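Local coordinates for protein gamma-glutamyltranspeptidase (Streptomyces lincolnensis, PDB 6J3A) that probably catalyses gamma-glutamyl transfer or cleavage, as an LmbA-like gamma-glutamyltranspeptidase homologue of the Ntn-hydrolase clan, at residues 39-44 with 116-121; 350-355 with 362-367; 540-545 with 550-555. All coordinates share one frame; numbering follows the deposited sequence.

Overall arrangement
Along the chain the contacts come in series, contact 1 closing before contact 2 opens and contact 2 before contact 3. Contact 1 joins helices 36-50 and 111-122 on one side of the chain's centre. Contacts 2 and 3 lie on the opposite side, with centres about 39 and 36 Å from that of contact 1, and both are made of loops. These two touch, their centres about 11 Å apart: Leu352 packs on Phe543 and Pro544, and His350 on Pro554 and Gly555. Both also lean on helix 299-319, so loops far apart in sequence share one helical support, while contact 1 belongs to the packed helices on the far side of this gamma-glutamyltranspeptidase fold.

Contact 1 (39-44 with 116-121); sequences AAVAGA and MLLLRD
Val41 and Leu119 mark the closest backbone approach of helices 36-50 and 111-122, with Val41 CA and Leu119 CA 6.9 Å apart. This is plain helix-helix packing in the helical part of the gamma-glutamyltranspeptidase fold, apolar and buried, with no hydrogen bond from one segment to the other. Val41 does most of the touching. Its CG1 stands anti to the backbone N (chi1 173°), which leaves CG2 beside that nitrogen and aimed at two successive leucines. CG2 lies 4.2 Å from the methyl CD2 of Leu118 and equally far from Leu119 CB, so one methyl meets a branch end on one residue and the root of the side chain on the next. Val41 and Leu118 run in opposite directions, meeting methyl to methyl as they pass. Helix 127-140 adds Val130 against Val41 and Leu127 against Leu119, and Ile209 of helix 205-217 also packs on Leu119. At the more open end of helix 111-122 the neighbours Arg120 and Asp121 form a salt bridge. Arg120 also pairs with Glu210, and Tyr257 bonds to the other carboxylate oxygen of Asp121. Arg120 NE reaches Asp121 OD1 at 3.0 Å, coming from above the carboxylate plane.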
ATOM      1  N   ALA A  39     -15.969   2.041 -10.501  1.00 27.26           N
ATOM      2  CA  ALA A  39     -15.032   1.601  -9.482  1.00 27.34           C
ATOM      3  C   ALA A  39     -15.570   1.844  -8.087  1.00 27.01           C
ATOM      4  O   ALA A  39     -15.569   0.949  -7.249  1.00 27.58           O
ATOM      5  CB  ALA A  39     -13.703   2.314  -9.654  1.00 27.57           C
ATOM      6  N   ALA A  40     -16.034   3.063  -7.855  1.00 26.83           N
ATOM      7  CA  ALA A  40     -16.497   3.465  -6.536  1.00 26.81           C
ATOM      8  C   ALA A  40     -17.731   2.678  -6.082  1.00 26.84           C
ATOM      9  O   ALA A  40     -17.861   2.357  -4.895  1.00 25.37           O
ATOM     10  CB  ALA A  40     -16.785   4.947  -6.522  1.00 26.89           C
ATOM     11  N   VAL A  41     -18.626   2.379  -7.024  1.00 27.00           N
ATOM     12  CA  VAL A  41     -19.785   1.538  -6.738  1.00 28.15           C
ATOM     13  C   VAL A  41     -19.310   0.175  -6.233  1.00 27.83           C
ATOM     14  O   VAL A  41     -19.705  -0.256  -5.146  1.00 28.41           O
ATOM     15  CB  VAL A  41     -20.719   1.386  -7.960  1.00 29.72           C
ATOM     16  CG1 VAL A  41     -21.821   0.363  -7.684  1.00 30.82           C
ATOM     17  CG2 VAL A  41     -21.370   2.721  -8.295  1.00 29.79           C
ATOM     18  N   ALA A  42     -18.441  -0.477  -7.000  1.00 26.97           N
ATOM     19  CA  ALA A  42     -17.880  -1.775  -6.598  1.00 26.40           C
ATOM     20  C   ALA A  42     -17.249  -1.745  -5.217  1.00 25.93           C
ATOM     21  O   ALA A  42     -17.564  -2.573  -4.360  1.00 25.58           O
ATOM     22  CB  ALA A  42     -16.856  -2.234  -7.604  1.00 26.06           C
ATOM     23  N   GLY A  43     -16.360  -0.781  -5.016  1.00 24.91           N
ATOM     24  CA  GLY A  43     -15.699  -0.591  -3.729  1.00 25.24           C
ATOM     25  C   GLY A  43     -16.664  -0.397  -2.573  1.00 25.32           C
ATOM     26  O   GLY A  43     -16.432  -0.899  -1.480  1.00 25.13           O
ATOM     27  N   ALA A  44     -17.755   0.323  -2.823  1.00 26.15           N
ATOM     28  CA  ALA A  44     -18.734   0.656  -1.785  1.00 26.78           C
ATOM     29  C   ALA A  44     -19.453  -0.566  -1.255  1.00 26.81           C
ATOM     30  O   ALA A  44     -19.678  -0.683  -0.058  1.00 28.05           O
ATOM     31  CB  ALA A  44     -19.747   1.650  -2.317  1.00 27.40           C
ATOM     32  N   MET A 116     -26.912   3.421  -7.198  1.00 30.98           N
ATOM     33  CA  MET A 116     -27.612   3.025  -8.411  1.00 32.58           C
ATOM     34  C   MET A 116     -27.681   4.195  -9.365  1.00 32.65           C
ATOM     35  O   MET A 116     -27.508   4.019 -10.561  1.00 31.27           O
ATOM     36  CB  MET A 116     -29.034   2.530  -8.106  1.00 33.69           C
ATOM     37  CG  MET A 116     -29.137   1.151  -7.477  1.00 34.11           C
ATOM     38  SD  MET A 116     -28.102  -0.123  -8.218  1.00 33.94           S
ATOM     39  CE  MET A 116     -26.686  -0.033  -7.125  1.00 33.77           C
ATOM     40  N   LEU A 117     -27.952   5.385  -8.832  1.00 33.92           N
ATOM     41  CA  LEU A 117     -27.992   6.592  -9.659  1.00 35.49           C
ATOM     42  C   LEU A 117     -26.636   6.863 -10.285  1.00 35.41           C
ATOM     43  O   LEU A 117     -26.543   7.141 -11.482  1.00 36.20           O
ATOM     44  CB  LEU A 117     -28.427   7.830  -8.860  1.00 36.31           C
ATOM     45  CG  LEU A 117     -29.845   8.375  -9.069  1.00 37.84           C
ATOM     46  CD1 LEU A 117     -29.961   9.722  -8.380  1.00 38.04           C
ATOM     47  CD2 LEU A 117     -30.250   8.542 -10.528  1.00 38.24           C
ATOM     48  N   LEU A 118     -25.595   6.785  -9.462  1.00 34.24           N
ATOM     49  CA  LEU A 118     -24.228   6.974  -9.933  1.00 33.47           C
ATOM     50  C   LEU A 118     -23.901   6.021 -11.078  1.00 31.80           C
ATOM     51  O   LEU A 118     -23.478   6.445 -12.148  1.00 31.63           O
ATOM     52  CB  LEU A 118     -23.233   6.794  -8.788  1.00 33.50           C
ATOM     53  CG  LEU A 118     -21.816   7.300  -9.093  1.00 34.13           C
ATOM     54  CD1 LEU A 118     -21.743   8.815  -9.246  1.00 34.65           C
ATOM     55  CD2 LEU A 118     -20.867   6.860  -7.997  1.00 34.60           C
ATOM     56  N   LEU A 119     -24.128   4.740 -10.847  1.00 30.93           N
ATOM     57  CA  LEU A 119     -23.909   3.731 -11.868  1.00 31.10           C
ATOM     58  C   LEU A 119     -24.703   4.025 -13.146  1.00 31.70           C
ATOM     59  O   LEU A 119     -24.174   3.928 -14.240  1.00 31.61           O
ATOM     60  CB  LEU A 119     -24.259   2.336 -11.327  1.00 30.46           C
ATOM     61  CG  LEU A 119     -23.715   1.110 -12.075  1.00 30.39           C
ATOM     62  CD1 LEU A 119     -22.197   1.131 -12.181  1.00 30.87           C
ATOM     63  CD2 LEU A 119     -24.155  -0.175 -11.393  1.00 29.76           C
ATOM     64  N   ARG A 120     -25.956   4.421 -13.001  1.00 33.50           N
ATOM     65  CA  ARG A 120     -26.835   4.621 -14.150  1.00 34.27           C
ATOM     66  C   ARG A 120     -26.432   5.826 -14.995  1.00 34.03           C
ATOM     67  O   ARG A 120     -26.423   5.745 -16.228  1.00 33.57           O
ATOM     68  CB  ARG A 120     -28.279   4.786 -13.683  1.00 35.10           C
ATOM     69  CG  ARG A 120     -29.301   4.791 -14.814  1.00 36.30           C
ATOM     70  CD  ARG A 120     -30.631   5.361 -14.377  1.00 37.55           C
ATOM     71  NE  ARG A 120     -30.511   6.758 -13.954  1.00 39.10           N
ATOM     72  CZ  ARG A 120     -31.526   7.581 -13.699  1.00 39.48           C
ATOM     73  NH1 ARG A 120     -32.790   7.181 -13.817  1.00 39.41           N
ATOM     74  NH2 ARG A 120     -31.270   8.831 -13.323  1.00 39.45           N
ATOM     75  N   ASP A 121     -26.127   6.936 -14.326  1.00 33.91           N
ATOM     76  CA  ASP A 121     -25.824   8.207 -14.996  1.00 34.71           C
ATOM     77  C   ASP A 121     -24.365   8.339 -15.436  1.00 35.61           C
ATOM     78  O   ASP A 121     -24.102   8.796 -16.549  1.00 38.07           O
ATOM     79  CB  ASP A 121     -26.209   9.399 -14.101  1.00 33.66           C
ATOM     80  CG  ASP A 121     -27.717   9.553 -13.933  1.00 32.66           C
ATOM     81  OD1 ASP A 121     -28.490   8.816 -14.573  1.00 32.93           O
ATOM     82  OD2 ASP A 121     -28.141  10.423 -13.154  1.00 31.82           O
TER

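Contact 2 (350-355 with 362-367); sequences HELRPG and ARLSAH
Pro354 and Ala362 meet through apolar carbon: the methyl CB of Ala362 lies 4.0 Å from Pro354 CG and 4.1 Å from Pro354 CB, so it sits against the CB-CG edge of the proline ring. Leu364 extends the same patch with both of its branches. Its CG sits anti to the carbonyl carbon (chi1 -75°), and from there the fork straddles two partners: CD1 stands 4.2 Å from Pro354 CG, while CD2 lies 4.3 Å from CD2 of Leu352. The contacts are therefore methyl against methyl at the leucine pair and methyl against ring at the proline. Both segments belong to the long irregular connection between helix 334-341 and strand 424-428, and the packing draws together two arms of this surface loop that are separated by six residues. Farther on, the same connection includes the unmodelled residues 384-420; in this family the precursor is typically cleaved near the start of such a strand, though whether that happened here is not settled by the gap. Polar bonds hold each arm separately, none of them crossing from one arm to the other. Gly355 O, 4.0 Å from Ala362 CB, accepts from the indole N-H of Trp319, and Gly355 N donates to Asp315, both on helix 299-319. Ala318 of that helix packs on Pro354. On the second arm Ser365 OG closes an ST turn, accepting from the backbone of His367 with the N to OG distance at 2.9 Å.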
ATOM      1  N   HIS A 350     -13.894  27.891  26.306  1.00 37.86           N
ATOM      2  CA  HIS A 350     -14.640  26.735  26.828  1.00 38.60           C
ATOM      3  C   HIS A 350     -16.145  26.892  26.567  1.00 39.63           C
ATOM      4  O   HIS A 350     -16.960  26.132  27.092  1.00 40.14           O
ATOM      5  CB  HIS A 350     -14.394  26.610  28.333  1.00 38.43           C
ATOM      6  CG  HIS A 350     -13.020  26.140  28.679  1.00 39.70           C
ATOM      7  ND1 HIS A 350     -12.790  25.109  29.566  1.00 40.41           N
ATOM      8  CD2 HIS A 350     -11.802  26.547  28.251  1.00 41.20           C
ATOM      9  CE1 HIS A 350     -11.488  24.912  29.679  1.00 41.03           C
ATOM     10  NE2 HIS A 350     -10.866  25.770  28.890  1.00 41.31           N
ATOM     11  N   GLU A 351     -16.490  27.872  25.733  1.00 41.34           N
ATOM     12  CA  GLU A 351     -17.855  28.339  25.545  1.00 42.22           C
ATOM     13  C   GLU A 351     -18.281  28.034  24.114  1.00 41.78           C
ATOM     14  O   GLU A 351     -17.465  28.091  23.182  1.00 41.27           O
ATOM     15  CB  GLU A 351     -17.923  29.852  25.794  1.00 44.37           C
ATOM     16  CG  GLU A 351     -18.046  30.271  27.260  1.00 47.06           C
ATOM     17  CD  GLU A 351     -16.786  30.022  28.080  1.00 49.57           C
ATOM     18  OE1 GLU A 351     -15.706  30.532  27.704  1.00 52.68           O
ATOM     19  OE2 GLU A 351     -16.872  29.320  29.112  1.00 52.70           O
ATOM     20  N   LEU A 352     -19.555  27.700  23.946  1.00 40.62           N
ATOM     21  CA  LEU A 352     -20.138  27.567  22.619  1.00 40.73           C
ATOM     22  C   LEU A 352     -20.654  28.943  22.202  1.00 40.87           C
ATOM     23  O   LEU A 352     -21.515  29.501  22.875  1.00 41.45           O
ATOM     24  CB  LEU A 352     -21.273  26.546  22.630  1.00 39.53           C
ATOM     25  CG  LEU A 352     -21.790  26.133  21.252  1.00 39.24           C
ATOM     26  CD1 LEU A 352     -20.732  25.313  20.531  1.00 39.28           C
ATOM     27  CD2 LEU A 352     -23.081  25.335  21.373  1.00 39.61           C
ATOM     28  N   ARG A 353     -20.122  29.487  21.106  1.00 39.46           N
ATOM     29  CA  ARG A 353     -20.380  30.884  20.718  1.00 39.38           C
ATOM     30  C   ARG A 353     -20.834  31.003  19.267  1.00 39.08           C
ATOM     31  O   ARG A 353     -20.035  31.379  18.405  1.00 39.04           O
ATOM     32  CB  ARG A 353     -19.114  31.723  20.912  1.00 39.71           C
ATOM     33  CG  ARG A 353     -18.655  31.831  22.360  1.00 41.41           C
ATOM     34  CD  ARG A 353     -17.148  31.676  22.475  1.00 42.32           C
ATOM     35  NE  ARG A 353     -16.429  32.941  22.341  1.00 43.30           N
ATOM     36  CZ  ARG A 353     -15.227  33.113  21.773  1.00 43.31           C
ATOM     37  NH1 ARG A 353     -14.552  32.113  21.214  1.00 42.65           N
ATOM     38  NH2 ARG A 353     -14.690  34.327  21.748  1.00 44.18           N
ATOM     39  N   PRO A 354     -22.117  30.702  18.987  1.00 37.81           N
ATOM     40  CA  PRO A 354     -22.601  30.862  17.620  1.00 37.98           C
ATOM     41  C   PRO A 354     -22.801  32.327  17.299  1.00 38.25           C
ATOM     42  O   PRO A 354     -23.100  33.123  18.188  1.00 39.12           O
ATOM     43  CB  PRO A 354     -23.949  30.132  17.620  1.00 37.96           C
ATOM     44  CG  PRO A 354     -24.378  30.085  19.043  1.00 37.80           C
ATOM     45  CD  PRO A 354     -23.217  30.448  19.930  1.00 37.28           C
ATOM     46  N   GLY A 355     -22.637  32.669  16.032  1.00 38.52           N
ATOM     47  CA  GLY A 355     -22.769  34.043  15.593  1.00 38.23           C
ATOM     48  C   GLY A 355     -24.150  34.362  15.073  1.00 37.89           C
ATOM     49  O   GLY A 355     -25.069  33.532  15.131  1.00 35.65           O
ATOM     50  N   ALA A 362     -29.397  33.490  17.213  1.00 46.30           N
ATOM     51  CA  ALA A 362     -29.132  32.061  17.244  1.00 44.59           C
ATOM     52  C   ALA A 362     -30.047  31.373  18.254  1.00 45.14           C
ATOM     53  O   ALA A 362     -30.082  31.755  19.432  1.00 42.34           O
ATOM     54  CB  ALA A 362     -27.678  31.820  17.608  1.00 44.58           C
ATOM     55  N   ARG A 363     -30.791  30.372  17.784  1.00 46.03           N
ATOM     56  CA  ARG A 363     -31.617  29.547  18.663  1.00 48.59           C
ATOM     57  C   ARG A 363     -31.060  28.133  18.733  1.00 48.61           C
ATOM     58  O   ARG A 363     -30.934  27.436  17.719  1.00 49.57           O
ATOM     59  CB  ARG A 363     -33.091  29.515  18.244  1.00 51.82           C
ATOM     60  CG  ARG A 363     -34.027  29.503  19.458  1.00 55.38           C
ATOM     61  CD  ARG A 363     -35.207  28.554  19.339  1.00 56.61           C
ATOM     62  NE  ARG A 363     -36.243  29.079  18.454  1.00 57.57           N
ATOM     63  CZ  ARG A 363     -37.467  28.570  18.327  1.00 58.41           C
ATOM     64  NH1 ARG A 363     -38.325  29.144  17.483  1.00 59.02           N
ATOM     65  NH2 ARG A 363     -37.849  27.500  19.035  1.00 55.83           N
ATOM     66  N   LEU A 364     -30.752  27.724  19.956  1.00 47.32           N
ATOM     67  CA  LEU A 364     -30.044  26.490  20.227  1.00 45.59           C
ATOM     68  C   LEU A 364     -31.002  25.480  20.840  1.00 43.82           C
ATOM     69  O   LEU A 364     -32.008  25.847  21.454  1.00 43.79           O
ATOM     70  CB  LEU A 364     -28.888  26.765  21.197  1.00 46.97           C
ATOM     71  CG  LEU A 364     -27.636  27.463  20.657  1.00 47.56           C
ATOM     72  CD1 LEU A 364     -26.749  27.941  21.806  1.00 48.31           C
ATOM     73  CD2 LEU A 364     -26.862  26.529  19.732  1.00 47.51           C
ATOM     74  N   SER A 365     -30.682  24.204  20.671  1.00 41.96           N
ATOM     75  CA  SER A 365     -31.388  23.130  21.379  1.00 39.74           C
ATOM     76  C   SER A 365     -31.191  23.251  22.887  1.00 39.43           C
ATOM     77  O   SER A 365     -30.143  23.700  23.360  1.00 35.06           O
ATOM     78  CB  SER A 365     -30.923  21.744  20.904  1.00 39.08           C
ATOM     79  OG  SER A 365     -30.785  20.827  21.979  1.00 37.57           O
ATOM     80  N   ALA A 366     -32.206  22.816  23.627  1.00 41.59           N
ATOM     81  CA  ALA A 366     -32.182  22.814  25.093  1.00 42.98           C
ATOM     82  C   ALA A 366     -31.034  21.949  25.649  1.00 45.28           C
ATOM     83  O   ALA A 366     -30.500  22.236  26.720  1.00 44.50           O
ATOM     84  CB  ALA A 366     -33.521  22.335  25.629  1.00 42.39           C
ATOM     85  N   HIS A 367     -30.660  20.910  24.899  1.00 47.85           N
ATOM     86  CA  HIS A 367     -29.521  20.030  25.215  1.00 50.53           C
ATOM     87  C   HIS A 367     -28.107  20.545  24.865  1.00 51.51           C
ATOM     88  O   HIS A 367     -27.103  19.873  25.165  1.00 50.45           O
ATOM     89  CB  HIS A 367     -29.721  18.706  24.486  1.00 52.52           C
ATOM     90  CG  HIS A 367     -30.841  17.890  25.030  1.00 54.22           C
ATOM     91  ND1 HIS A 367     -32.132  17.977  24.550  1.00 55.40           N
ATOM     92  CD2 HIS A 367     -30.863  16.974  26.024  1.00 55.27           C
ATOM     93  CE1 HIS A 367     -32.902  17.143  25.225  1.00 57.04           C
ATOM     94  NE2 HIS A 367     -32.157  16.524  26.126  1.00 57.64           N
TER

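Contact 3 (540-545 with 550-555); sequences NDSFPG and RGMRPG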
ATOM      1  N   ASN A 540     -10.872  18.770  18.517  1.00 31.40           N
ATOM      2  CA  ASN A 540     -11.517  19.200  19.767  1.00 32.10           C
ATOM      3  C   ASN A 540     -12.911  18.593  19.913  1.00 32.24           C
ATOM      4  O   ASN A 540     -13.490  18.113  18.933  1.00 29.76           O
ATOM      5  CB  ASN A 540     -11.551  20.733  19.875  1.00 31.92           C
ATOM      6  CG  ASN A 540     -12.674  21.369  19.073  1.00 31.41           C
ATOM      7  OD1 ASN A 540     -13.826  21.383  19.502  1.00 31.97           O
ATOM      8  ND2 ASN A 540     -12.332  21.942  17.927  1.00 30.15           N
ATOM      9  N   ASP A 541     -13.431  18.629  21.141  1.00 33.91           N
ATOM     10  CA  ASP A 541     -14.794  18.149  21.448  1.00 36.18           C
ATOM     11  C   ASP A 541     -15.615  19.207  22.194  1.00 36.44           C
ATOM     12  O   ASP A 541     -16.536  18.872  22.947  1.00 37.87           O
ATOM     13  CB  ASP A 541     -14.756  16.860  22.288  1.00 37.69           C
ATOM     14  CG  ASP A 541     -14.318  15.642  21.501  1.00 38.13           C
ATOM     15  OD1 ASP A 541     -14.864  15.371  20.403  1.00 40.36           O
ATOM     16  OD2 ASP A 541     -13.437  14.936  22.021  1.00 38.02           O
ATOM     17  N   SER A 542     -15.304  20.481  21.962  1.00 35.59           N
ATOM     18  CA  SER A 542     -15.971  21.584  22.661  1.00 35.04           C
ATOM     19  C   SER A 542     -17.189  22.090  21.880  1.00 34.54           C
ATOM     20  O   SER A 542     -17.244  23.228  21.435  1.00 32.90           O
ATOM     21  CB  SER A 542     -14.980  22.708  22.959  1.00 34.66           C
ATOM     22  OG  SER A 542     -15.548  23.645  23.848  1.00 34.16           O
ATOM     23  N   PHE A 543     -18.173  21.210  21.764  1.00 36.47           N
ATOM     24  CA  PHE A 543     -19.442  21.457  21.066  1.00 37.58           C
ATOM     25  C   PHE A 543     -20.312  20.212  21.293  1.00 38.85           C
ATOM     26  O   PHE A 543     -19.769  19.146  21.593  1.00 41.14           O
ATOM     27  CB  PHE A 543     -19.205  21.660  19.567  1.00 37.37           C
ATOM     28  CG  PHE A 543     -18.404  20.559  18.940  1.00 38.36           C
ATOM     29  CD1 PHE A 543     -19.009  19.347  18.605  1.00 39.17           C
ATOM     30  CD2 PHE A 543     -17.041  20.712  18.718  1.00 37.94           C
ATOM     31  CE1 PHE A 543     -18.274  18.312  18.060  1.00 39.70           C
ATOM     32  CE2 PHE A 543     -16.302  19.686  18.159  1.00 38.51           C
ATOM     33  CZ  PHE A 543     -16.917  18.482  17.831  1.00 39.77           C
ATOM     34  N   PRO A 544     -21.649  20.318  21.153  1.00 39.27           N
ATOM     35  CA  PRO A 544     -22.487  19.118  21.323  1.00 38.74           C
ATOM     36  C   PRO A 544     -22.290  18.087  20.210  1.00 39.11           C
ATOM     37  O   PRO A 544     -22.445  18.416  19.024  1.00 39.76           O
ATOM     38  CB  PRO A 544     -23.917  19.670  21.283  1.00 38.60           C
ATOM     39  CG  PRO A 544     -23.805  20.987  20.618  1.00 38.95           C
ATOM     40  CD  PRO A 544     -22.462  21.532  20.984  1.00 39.55           C
ATOM     41  N   GLY A 545     -21.953  16.857  20.603  1.00 37.48           N
ATOM     42  CA  GLY A 545     -21.697  15.784  19.653  1.00 36.22           C
ATOM     43  C   GLY A 545     -22.942  15.404  18.870  1.00 35.33           C
ATOM     44  O   GLY A 545     -24.064  15.573  19.360  1.00 36.19           O
ATOM     45  N   ARG A 550     -25.181  12.725  23.041  1.00 34.89           N
ATOM     46  CA  ARG A 550     -25.043  14.149  22.646  1.00 35.88           C
ATOM     47  C   ARG A 550     -24.413  15.091  23.685  1.00 37.52           C
ATOM     48  O   ARG A 550     -24.813  16.261  23.787  1.00 42.92           O
ATOM     49  CB  ARG A 550     -26.392  14.777  22.229  1.00 35.04           C
ATOM     50  CG  ARG A 550     -27.313  13.952  21.353  1.00 36.29           C
ATOM     51  CD  ARG A 550     -26.788  13.823  19.944  1.00 36.75           C
ATOM     52  NE  ARG A 550     -26.783  15.070  19.179  1.00 36.40           N
ATOM     53  CZ  ARG A 550     -27.764  15.504  18.388  1.00 36.00           C
ATOM     54  NH1 ARG A 550     -28.905  14.836  18.250  1.00 35.18           N
ATOM     55  NH2 ARG A 550     -27.594  16.638  17.722  1.00 37.48           N
ATOM     56  N   GLY A 551     -23.437  14.629  24.449  1.00 37.27           N
ATOM     57  CA  GLY A 551     -22.730  15.557  25.326  1.00 39.20           C
ATOM     58  C   GLY A 551     -21.744  16.482  24.599  1.00 39.99           C
ATOM     59  O   GLY A 551     -21.506  16.359  23.393  1.00 39.34           O
ATOM     60  N   MET A 552     -21.215  17.452  25.337  1.00 41.73           N
ATOM     61  CA  MET A 552     -20.030  18.215  24.920  1.00 42.95           C
ATOM     62  C   MET A 552     -18.971  18.230  26.021  1.00 42.80           C
ATOM     63  O   MET A 552     -19.290  18.046  27.196  1.00 42.07           O
ATOM     64  CB  MET A 552     -20.424  19.639  24.510  1.00 44.31           C
ATOM     65  CG  MET A 552     -20.259  20.757  25.525  1.00 45.27           C
ATOM     66  SD  MET A 552     -20.782  22.335  24.810  1.00 45.53           S
ATOM     67  CE  MET A 552     -19.289  23.304  25.016  1.00 46.33           C
ATOM     68  N   ARG A 553     -17.717  18.436  25.630  1.00 43.37           N
ATOM     69  CA  ARG A 553     -16.606  18.491  26.584  1.00 46.19           C
ATOM     70  C   ARG A 553     -15.928  19.853  26.470  1.00 45.41           C
ATOM     71  O   ARG A 553     -15.116  20.061  25.569  1.00 43.45           O
ATOM     72  CB  ARG A 553     -15.623  17.353  26.320  1.00 49.81           C
ATOM     73  CG  ARG A 553     -16.238  15.965  26.483  1.00 53.40           C
ATOM     74  CD  ARG A 553     -15.533  14.897  25.649  1.00 58.86           C
ATOM     75  NE  ARG A 553     -14.483  14.159  26.383  1.00 64.65           N
ATOM     76  CZ  ARG A 553     -13.269  13.812  25.912  1.00 67.53           C
ATOM     77  NH1 ARG A 553     -12.860  14.150  24.685  1.00 69.32           N
ATOM     78  NH2 ARG A 553     -12.428  13.129  26.692  1.00 66.53           N
ATOM     79  N   PRO A 554     -16.286  20.799  27.364  1.00 46.39           N
ATOM     80  CA  PRO A 554     -15.782  22.166  27.246  1.00 45.38           C
ATOM     81  C   PRO A 554     -14.264  22.269  27.281  1.00 42.81           C
ATOM     82  O   PRO A 554     -13.625  21.663  28.139  1.00 42.16           O
ATOM     83  CB  PRO A 554     -16.389  22.875  28.464  1.00 46.24           C
ATOM     84  CG  PRO A 554     -17.622  22.112  28.770  1.00 47.04           C
ATOM     85  CD  PRO A 554     -17.292  20.688  28.443  1.00 47.68           C
ATOM     86  N   GLY A 555     -13.716  23.028  26.332  1.00 41.22           N
ATOM     87  CA  GLY A 555     -12.273  23.257  26.212  1.00 40.39           C
ATOM     88  C   GLY A 555     -11.391  22.046  25.932  1.00 39.26           C
ATOM     89  O   GLY A 555     -10.172  22.125  26.096  1.00 40.27           O
TER
HETATM   90  O   HOH W   1     -24.967  18.057  17.782  1.00 33.48           O
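Asp541 and Arg553 each hold CG anti to the carbonyl carbon, at chi1 -72° for the aspartate and -62° for the arginine, and from their paired backbones the two side chains run side by side, pointing the same way. Arg553 then bends at chi3 and brings NH1 to Asp541 OD2, 2.8 Å away, in a salt bridge on the anti side of that oxygen and somewhat out of the carboxylate plane, from which the guanidinium plane is turned by 56°. Beneath it the backbones are tied, Arg553 N to Asp541 O at 3.0 Å. Ser542 OG receives the N-H of Gly555 at an N to OG distance of 3.1 Å. At the other end Gly545 is gripped twice. Its N donates to Gly551 O, 2.9 Å away and nearly straight, and its O takes the N-H of Arg550 NE at 2.8 Å, within the carbonyl plane and at the guanidinium edge. The Arg550 chain folds back at chi2 and chi3 to reach it. An ordered water accepts from Arg550 NH2 and lies within hydrogen-bonding distance of Pro544 O. Cutting Arg550 back to an alanine would probably leave Gly545 O without its side-chain donor and the water with one partner fewer. Midway, Pro544 CD packs on Met552 SD at 4.3 Å. The two runs form the hairpin-like connection between strands 538-540 and 556-560: Trp464 makes a cation-pi contact with Arg550, and helix 299-319 meets Phe543 through Met313 and Pro544 through Glu317.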